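Local coordinates for protein triabin (Triatoma pallidipennis, PDB 1AVG) that inhibits host thrombin by forming a non-covalent 1:1 complex with it, which blocks thrombin-induced platelet aggregation and fibrin formation while barely reducing its amidolytic activity, at residues T24-H29 and R129-T134; V38-T43 and I53-Y58. All coordinates share one frame; numbering follows the deposited sequence.

Contact 1: T24-H29 and R129-T134; sequences TWYLAH and RTKSDT
R129 lays its guanidinium flat on the indole of W25, the tryptophan-arginine pair that closes one end of the barrel in lipocalins; W25 belongs to the Gly-X-Trp signature of the first strand, and R129 follows the last strand. The two planes are 11° apart with centres 3.7 Å from each other, so the arrangement is a parallel stack as well as a cation-pi contact. Along the indole the arginine chain divides its work: CZ lies over the five-membered ring of W25, whereas CD sits almost squarely over the six-membered ring, 3.4 Å from its centroid. Bends at chi2 (52°) and chi3 lead the chain back across the indole. Its planar end is held by backbone carbonyls. NH1 donates to T24 O at 3.2 Å, a bond that lies in the guanidinium plane but reaches the carbonyl from above its own plane; NH1 also bonds N22 O, and NE bonds Y103 O. W25 NE1 does not serve the arginine; it bonds F20 O, and F20 also stacks on the indole. Beside this pair, the backbones of Y26 and E128 are hydrogen-bonded, joining the first strand to the last. Further along the loop, K131 runs its aliphatic chain over one face of the Y26 ring, whose hydroxyl is bound to A138 N, with CB 4.0 Å from the ring centroid. Where the lysine chain passes that hydroxyl, K131 CD lies 3.8 Å from Y26 OH.

Contact 2: V38-T43 and I53-Y58; sequences VCQKFT and IVEIGY
Q40 and I53 face each other as a hydrogen-bonded antiparallel pair: Q40 N gives to I53 O at 2.9 Å (166°), and I53 N returns the bond to Q40 O, also at 2.9 Å. Two residues along, V38 and E55 repeat the exchange, V38 N to E55 O and E55 N to V38 O, both 3.0 Å. Between them C39 and V54 form a non-hydrogen-bonded pair on the face of the sheet that touches helix 138-141; C39 turns its backbone to F67 of the next strand instead, and its SG is in the disulfide with C142. The segments belong to the hairpin 37-43/51-56 of the lipocalin-like barrel. On the other face stand V38, Q40, I53 and E55. The buried carboxylate of E55 has its charge answered from elsewhere: OE2 accepts from H29 NE2 and forms a salt bridge with R111, which would probably favour the ionised form. F42 is apolar company for I53. With its CG anti to the carbonyl carbon (chi1 -76°), the phenyl swings across to the isoleucine at an oblique angle, F42 CE1 meeting I53 CG1 at 3.6 Å, and F82 meets the same phenylalanine edge-to-face.

In the fold
The two contacts lie about 10 Å apart between centres and share one sheet, in which strand 51-56 of contact 2 lies between strand 24-28 of contact 1 and strand 37-43; segment 129-134 is the loop after the last strand. Along the chain, contact 2 is nested within the long loop that contact 1 closes. The resulting order, first strand beside third and third beside second, departs from the simple meander of classical lipocalins. Direct links join the contacts: L27 O to I56 N, the Y26 ring packed on V54, and the H29 ring stacked on Y58. At contact 1, A28 and S132 each pack against a basic side chain of another protein's chain, whereas contact 2 is buried within triabin.

Contact 1: T24-H29 and R129-T134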
ATOM      1  N   THR C  24      -5.405  18.783  18.802  1.00 30.14           N
ATOM      2  CA  THR C  24      -5.804  17.484  19.317  1.00 28.49           C
ATOM      3  C   THR C  24      -5.545  16.369  18.305  1.00 27.91           C
ATOM      4  O   THR C  24      -5.809  16.517  17.114  1.00 26.57           O
ATOM      5  CB  THR C  24      -7.313  17.484  19.689  1.00 25.63           C
ATOM      6  OG1 THR C  24      -7.591  18.570  20.589  1.00 29.97           O
ATOM      7  CG2 THR C  24      -7.710  16.166  20.345  1.00 15.31           C
ATOM      8  N   TRP C  25      -4.996  15.268  18.803  1.00 30.23           N
ATOM      9  CA  TRP C  25      -4.708  14.087  18.003  1.00 27.28           C
ATOM     10  C   TRP C  25      -5.400  12.955  18.733  1.00 27.69           C
ATOM     11  O   TRP C  25      -5.418  12.924  19.963  1.00 29.93           O
ATOM     12  CB  TRP C  25      -3.211  13.789  17.973  1.00 24.61           C
ATOM     13  CG  TRP C  25      -2.383  14.763  17.198  1.00 28.99           C
ATOM     14  CD1 TRP C  25      -1.638  15.792  17.703  1.00 30.14           C
ATOM     15  CD2 TRP C  25      -2.130  14.742  15.785  1.00 27.41           C
ATOM     16  NE1 TRP C  25      -0.928  16.403  16.696  1.00 27.77           N
ATOM     17  CE2 TRP C  25      -1.209  15.775  15.510  1.00 31.02           C
ATOM     18  CE3 TRP C  25      -2.585  13.945  14.727  1.00 26.90           C
ATOM     19  CZ2 TRP C  25      -0.733  16.026  14.216  1.00 30.43           C
ATOM     20  CZ3 TRP C  25      -2.111  14.197  13.445  1.00 19.76           C
ATOM     21  CH2 TRP C  25      -1.195  15.227  13.203  1.00 18.80           C
ATOM     22  N   TYR C  26      -6.009  12.054  17.980  1.00 26.21           N
ATOM     23  CA  TYR C  26      -6.688  10.901  18.550  1.00 18.49           C
ATOM     24  C   TYR C  26      -5.851   9.684  18.198  1.00 13.76           C
ATOM     25  O   TYR C  26      -5.382   9.557  17.080  1.00 14.05           O
ATOM     26  CB  TYR C  26      -8.093  10.779  17.974  1.00 12.74           C
ATOM     27  CG  TYR C  26      -9.036  11.850  18.462  1.00  7.06           C
ATOM     28  CD1 TYR C  26      -9.123  13.076  17.812  1.00 10.66           C
ATOM     29  CD2 TYR C  26      -9.859  11.623  19.559  1.00  8.48           C
ATOM     30  CE1 TYR C  26     -10.017  14.054  18.244  1.00 12.19           C
ATOM     31  CE2 TYR C  26     -10.751  12.580  19.999  1.00 10.58           C
ATOM     32  CZ  TYR C  26     -10.831  13.794  19.338  1.00 17.99           C
ATOM     33  OH  TYR C  26     -11.759  14.725  19.756  1.00 25.11           O
ATOM     34  N   LEU C  27      -5.665   8.792  19.156  1.00 15.86           N
ATOM     35  CA  LEU C  27      -4.847   7.612  18.946  1.00 20.14           C
ATOM     36  C   LEU C  27      -5.526   6.342  19.471  1.00 25.24           C
ATOM     37  O   LEU C  27      -5.683   6.171  20.678  1.00 27.69           O
ATOM     38  CB  LEU C  27      -3.492   7.849  19.622  1.00 11.23           C
ATOM     39  CG  LEU C  27      -2.560   6.725  20.055  1.00  7.33           C
ATOM     40  CD1 LEU C  27      -2.089   5.906  18.879  1.00  9.93           C
ATOM     41  CD2 LEU C  27      -1.379   7.359  20.749  1.00 14.65           C
ATOM     42  N   ALA C  28      -5.954   5.472  18.557  1.00 24.65           N
ATOM     43  CA  ALA C  28      -6.611   4.222  18.928  1.00 21.99           C
ATOM     44  C   ALA C  28      -5.636   3.084  18.748  1.00 22.92           C
ATOM     45  O   ALA C  28      -4.757   3.135  17.885  1.00 26.06           O
ATOM     46  CB  ALA C  28      -7.838   3.990  18.078  1.00 21.06           C
ATOM     47  N   HIS C  29      -5.791   2.050  19.565  1.00 25.25           N
ATOM     48  CA  HIS C  29      -4.901   0.895  19.485  1.00 28.55           C
ATOM     49  C   HIS C  29      -5.478  -0.247  18.670  1.00 33.48           C
ATOM     50  O   HIS C  29      -4.898  -1.325  18.599  1.00 38.38           O
ATOM     51  CB  HIS C  29      -4.506   0.419  20.887  1.00 21.99           C
ATOM     52  CG  HIS C  29      -3.470   1.277  21.540  1.00  8.25           C
ATOM     53  ND1 HIS C  29      -2.210   0.818  21.846  1.00 13.87           N
ATOM     54  CD2 HIS C  29      -3.501   2.574  21.932  1.00  8.88           C
ATOM     55  CE1 HIS C  29      -1.507   1.789  22.401  1.00 11.87           C
ATOM     56  NE2 HIS C  29      -2.269   2.866  22.463  1.00  5.44           N
ATOM     57  N   ARG C 129      -5.634  12.988  13.092  1.00 24.24           N
ATOM     58  CA  ARG C 129      -6.039  14.360  13.319  1.00 25.76           C
ATOM     59  C   ARG C 129      -7.565  14.407  13.333  1.00 31.63           C
ATOM     60  O   ARG C 129      -8.162  15.284  13.953  1.00 34.67           O
ATOM     61  CB  ARG C 129      -5.465  15.258  12.224  1.00 20.60           C
ATOM     62  CG  ARG C 129      -5.272  16.708  12.618  1.00 19.38           C
ATOM     63  CD  ARG C 129      -4.481  16.831  13.904  1.00 21.91           C
ATOM     64  NE  ARG C 129      -3.391  17.802  13.818  1.00 25.76           N
ATOM     65  CZ  ARG C 129      -2.944  18.531  14.841  1.00 26.55           C
ATOM     66  NH1 ARG C 129      -3.491  18.421  16.044  1.00 21.84           N
ATOM     67  NH2 ARG C 129      -1.906  19.335  14.674  1.00 32.62           N
ATOM     68  N   THR C 130      -8.191  13.429  12.682  1.00 36.36           N
ATOM     69  CA  THR C 130      -9.649  13.342  12.614  1.00 37.96           C
ATOM     70  C   THR C 130     -10.207  12.255  13.544  1.00 38.33           C
ATOM     71  O   THR C 130      -9.689  11.131  13.588  1.00 37.21           O
ATOM     72  CB  THR C 130     -10.120  13.127  11.135  1.00 42.30           C
ATOM     73  OG1 THR C 130     -10.869  14.271  10.699  1.00 42.85           O
ATOM     74  CG2 THR C 130     -10.969  11.854  10.969  1.00 44.20           C
ATOM     75  N   LYS C 131     -11.256  12.600  14.290  1.00 36.91           N
ATOM     76  CA  LYS C 131     -11.885  11.667  15.215  1.00 36.87           C
ATOM     77  C   LYS C 131     -12.695  10.604  14.487  1.00 37.89           C
ATOM     78  O   LYS C 131     -13.557  10.909  13.666  1.00 40.21           O
ATOM     79  CB  LYS C 131     -12.780  12.410  16.200  1.00 35.51           C
ATOM     80  CG  LYS C 131     -13.529  11.483  17.141  1.00 43.22           C
ATOM     81  CD  LYS C 131     -14.220  12.250  18.256  1.00 50.94           C
ATOM     82  CE  LYS C 131     -15.276  13.183  17.714  1.00 52.89           C
ATOM     83  NZ  LYS C 131     -15.798  14.047  18.794  1.00 56.59           N
ATOM     84  N   SER C 132     -12.448   9.352  14.833  1.00 41.64           N
ATOM     85  CA  SER C 132     -13.140   8.235  14.210  1.00 46.21           C
ATOM     86  C   SER C 132     -14.526   7.999  14.812  1.00 48.12           C
ATOM     87  O   SER C 132     -14.843   6.880  15.198  1.00 51.34           O
ATOM     88  CB  SER C 132     -12.274   6.969  14.329  1.00 47.45           C
ATOM     89  OG  SER C 132     -12.729   5.908  13.507  1.00 50.97           O
ATOM     90  N   ASP C 133     -15.336   9.054  14.905  1.00 50.02           N
ATOM     91  CA  ASP C 133     -16.702   8.978  15.443  1.00 56.30           C
ATOM     92  C   ASP C 133     -16.878   8.307  16.810  1.00 57.35           C
ATOM     93  O   ASP C 133     -17.228   8.973  17.782  1.00 63.00           O
ATOM     94  CB  ASP C 133     -17.653   8.343  14.419  1.00 63.77           C
ATOM     95  CG  ASP C 133     -17.863   9.217  13.181  1.00 73.68           C
ATOM     96  OD1 ASP C 133     -17.382  10.375  13.154  1.00 75.69           O
ATOM     97  OD2 ASP C 133     -18.520   8.736  12.231  1.00 77.02           O
ATOM     98  N   THR C 134     -16.673   6.993  16.875  1.00 54.85           N
ATOM     99  CA  THR C 134     -16.793   6.227  18.121  1.00 48.66           C
ATOM    100  C   THR C 134     -15.922   6.825  19.233  1.00 43.59           C
ATOM    101  O   THR C 134     -16.176   6.611  20.417  1.00 42.34           O
ATOM    102  CB  THR C 134     -16.372   4.750  17.900  1.00 48.77           C
ATOM    103  OG1 THR C 134     -16.987   4.252  16.707  1.00 51.31           O
ATOM    104  CG2 THR C 134     -16.812   3.881  19.065  1.00 52.51           C
TER

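Contact 2: V38-T43 and I53-Y58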
ATOM      1  N   VAL C  38      -8.315   7.850  27.571  1.00 25.02           N
ATOM      2  CA  VAL C  38      -7.477   8.616  28.493  1.00 17.05           C
ATOM      3  C   VAL C  38      -6.974   9.897  27.791  1.00 19.64           C
ATOM      4  O   VAL C  38      -6.491   9.835  26.667  1.00 24.55           O
ATOM      5  CB  VAL C  38      -6.302   7.718  28.970  1.00 13.71           C
ATOM      6  CG1 VAL C  38      -4.964   8.363  28.718  1.00 21.56           C
ATOM      7  CG2 VAL C  38      -6.456   7.380  30.433  1.00 10.97           C
ATOM      8  N   CYS C  39      -7.156  11.062  28.405  1.00 20.18           N
ATOM      9  CA  CYS C  39      -6.686  12.300  27.788  1.00 22.79           C
ATOM     10  C   CYS C  39      -5.358  12.743  28.382  1.00 26.48           C
ATOM     11  O   CYS C  39      -5.217  12.867  29.601  1.00 27.13           O
ATOM     12  CB  CYS C  39      -7.695  13.439  27.941  1.00 29.71           C
ATOM     13  SG  CYS C  39      -7.058  15.031  27.304  1.00 26.56           S
ATOM     14  N   GLN C  40      -4.391  12.997  27.508  1.00 27.09           N
ATOM     15  CA  GLN C  40      -3.060  13.428  27.915  1.00 22.83           C
ATOM     16  C   GLN C  40      -2.828  14.821  27.368  1.00 27.00           C
ATOM     17  O   GLN C  40      -3.010  15.053  26.174  1.00 33.53           O
ATOM     18  CB  GLN C  40      -2.005  12.479  27.346  1.00 10.96           C
ATOM     19  CG  GLN C  40      -2.155  11.045  27.815  1.00  6.80           C
ATOM     20  CD  GLN C  40      -1.562  10.037  26.854  1.00 17.50           C
ATOM     21  OE1 GLN C  40      -1.913   8.860  26.887  1.00 31.31           O
ATOM     22  NE2 GLN C  40      -0.657  10.484  25.997  1.00 17.50           N
ATOM     23  N   LYS C  41      -2.458  15.752  28.236  1.00 25.63           N
ATOM     24  CA  LYS C  41      -2.189  17.113  27.813  1.00 26.13           C
ATOM     25  C   LYS C  41      -0.692  17.310  27.783  1.00 26.78           C
ATOM     26  O   LYS C  41      -0.007  17.093  28.777  1.00 28.57           O
ATOM     27  CB  LYS C  41      -2.873  18.102  28.747  1.00 28.89           C
ATOM     28  CG  LYS C  41      -4.380  18.029  28.600  1.00 37.41           C
ATOM     29  CD  LYS C  41      -5.149  18.604  29.775  1.00 40.80           C
ATOM     30  CE  LYS C  41      -6.641  18.415  29.534  1.00 44.40           C
ATOM     31  NZ  LYS C  41      -7.505  18.895  30.640  1.00 42.47           N
ATOM     32  N   PHE C  42      -0.179  17.610  26.596  1.00 30.32           N
ATOM     33  CA  PHE C  42       1.246  17.813  26.392  1.00 32.95           C
ATOM     34  C   PHE C  42       1.614  19.286  26.322  1.00 37.72           C
ATOM     35  O   PHE C  42       0.866  20.115  25.794  1.00 36.84           O
ATOM     36  CB  PHE C  42       1.718  17.113  25.105  1.00 25.92           C
ATOM     37  CG  PHE C  42       1.844  15.624  25.229  1.00 19.40           C
ATOM     38  CD1 PHE C  42       0.717  14.818  25.363  1.00 20.06           C
ATOM     39  CD2 PHE C  42       3.090  15.023  25.224  1.00 18.13           C
ATOM     40  CE1 PHE C  42       0.833  13.432  25.493  1.00 15.30           C
ATOM     41  CE2 PHE C  42       3.216  13.639  25.353  1.00 20.55           C
ATOM     42  CZ  PHE C  42       2.082  12.842  25.489  1.00 11.73           C
ATOM     43  N   THR C  43       2.774  19.597  26.874  1.00 41.83           N
ATOM     44  CA  THR C  43       3.292  20.943  26.861  1.00 46.96           C
ATOM     45  C   THR C  43       4.775  20.856  26.488  1.00 51.74           C
ATOM     46  O   THR C  43       5.581  20.196  27.165  1.00 50.46           O
ATOM     47  CB  THR C  43       3.013  21.673  28.213  1.00 47.84           C
ATOM     48  OG1 THR C  43       3.894  22.791  28.373  1.00 51.80           O
ATOM     49  CG2 THR C  43       3.148  20.727  29.386  1.00 51.66           C
ATOM     50  N   ILE C  53      -3.713  14.648  23.424  1.00 27.47           N
ATOM     51  CA  ILE C  53      -3.647  13.358  22.762  1.00 23.39           C
ATOM     52  C   ILE C  53      -4.688  12.515  23.483  1.00 24.47           C
ATOM     53  O   ILE C  53      -4.629  12.358  24.700  1.00 27.86           O
ATOM     54  CB  ILE C  53      -2.270  12.673  22.936  1.00 23.52           C
ATOM     55  CG1 ILE C  53      -1.121  13.611  22.529  1.00 25.91           C
ATOM     56  CG2 ILE C  53      -2.230  11.377  22.138  1.00 26.51           C
ATOM     57  CD1 ILE C  53      -0.713  13.554  21.081  1.00 25.49           C
ATOM     58  N   VAL C  54      -5.700  12.068  22.755  1.00 22.56           N
ATOM     59  CA  VAL C  54      -6.732  11.230  23.332  1.00 15.40           C
ATOM     60  C   VAL C  54      -6.359   9.816  22.907  1.00 15.88           C
ATOM     61  O   VAL C  54      -6.399   9.501  21.723  1.00 16.56           O
ATOM     62  CB  VAL C  54      -8.125  11.611  22.793  1.00  9.55           C
ATOM     63  CG1 VAL C  54      -9.170  10.636  23.278  1.00 10.04           C
ATOM     64  CG2 VAL C  54      -8.486  13.011  23.240  1.00  6.41           C
ATOM     65  N   GLU C  55      -5.919   9.000  23.862  1.00 11.47           N
ATOM     66  CA  GLU C  55      -5.518   7.627  23.580  1.00  9.70           C
ATOM     67  C   GLU C  55      -6.626   6.645  23.930  1.00 13.33           C
ATOM     68  O   GLU C  55      -7.183   6.699  25.021  1.00 19.05           O
ATOM     69  CB  GLU C  55      -4.241   7.282  24.342  1.00  2.31           C
ATOM     70  CG  GLU C  55      -3.678   5.915  23.996  1.00  5.59           C
ATOM     71  CD  GLU C  55      -2.220   5.767  24.366  1.00  8.88           C
ATOM     72  OE1 GLU C  55      -1.575   6.778  24.697  1.00  6.88           O
ATOM     73  OE2 GLU C  55      -1.707   4.634  24.323  1.00 12.18           O
ATOM     74  N   ILE C  56      -6.902   5.713  23.025  1.00 15.51           N
ATOM     75  CA  ILE C  56      -7.967   4.731  23.210  1.00 14.57           C
ATOM     76  C   ILE C  56      -7.480   3.294  23.059  1.00 16.19           C
ATOM     77  O   ILE C  56      -6.617   3.009  22.222  1.00 22.18           O
ATOM     78  CB  ILE C  56      -9.058   4.943  22.154  1.00 13.82           C
ATOM     79  CG1 ILE C  56      -9.519   6.398  22.155  1.00 16.42           C
ATOM     80  CG2 ILE C  56     -10.229   4.033  22.422  1.00 16.89           C
ATOM     81  CD1 ILE C  56      -9.751   6.970  20.772  1.00 15.29           C
ATOM     82  N   GLY C  57      -8.028   2.403  23.883  1.00 14.94           N
ATOM     83  CA  GLY C  57      -7.704   0.983  23.823  1.00 16.02           C
ATOM     84  C   GLY C  57      -6.436   0.483  24.487  1.00 20.72           C
ATOM     85  O   GLY C  57      -6.065  -0.694  24.323  1.00 18.55           O
ATOM     86  N   TYR C  58      -5.765   1.354  25.237  1.00 23.71           N
ATOM     87  CA  TYR C  58      -4.531   0.966  25.904  1.00 27.41           C
ATOM     88  C   TYR C  58      -4.850   0.418  27.281  1.00 32.95           C
ATOM     89  O   TYR C  58      -4.998   1.161  28.245  1.00 37.34           O
ATOM     90  CB  TYR C  58      -3.574   2.151  26.003  1.00 28.01           C
ATOM     91  CG  TYR C  58      -2.147   1.773  26.327  1.00 25.45           C
ATOM     92  CD1 TYR C  58      -1.533   0.687  25.710  1.00 24.04           C
ATOM     93  CD2 TYR C  58      -1.407   2.514  27.244  1.00 28.45           C
ATOM     94  CE1 TYR C  58      -0.216   0.349  25.997  1.00 29.92           C
ATOM     95  CE2 TYR C  58      -0.093   2.189  27.540  1.00 33.43           C
ATOM     96  CZ  TYR C  58       0.498   1.107  26.915  1.00 35.80           C
ATOM     97  OH  TYR C  58       1.800   0.782  27.220  1.00 43.16           O
TER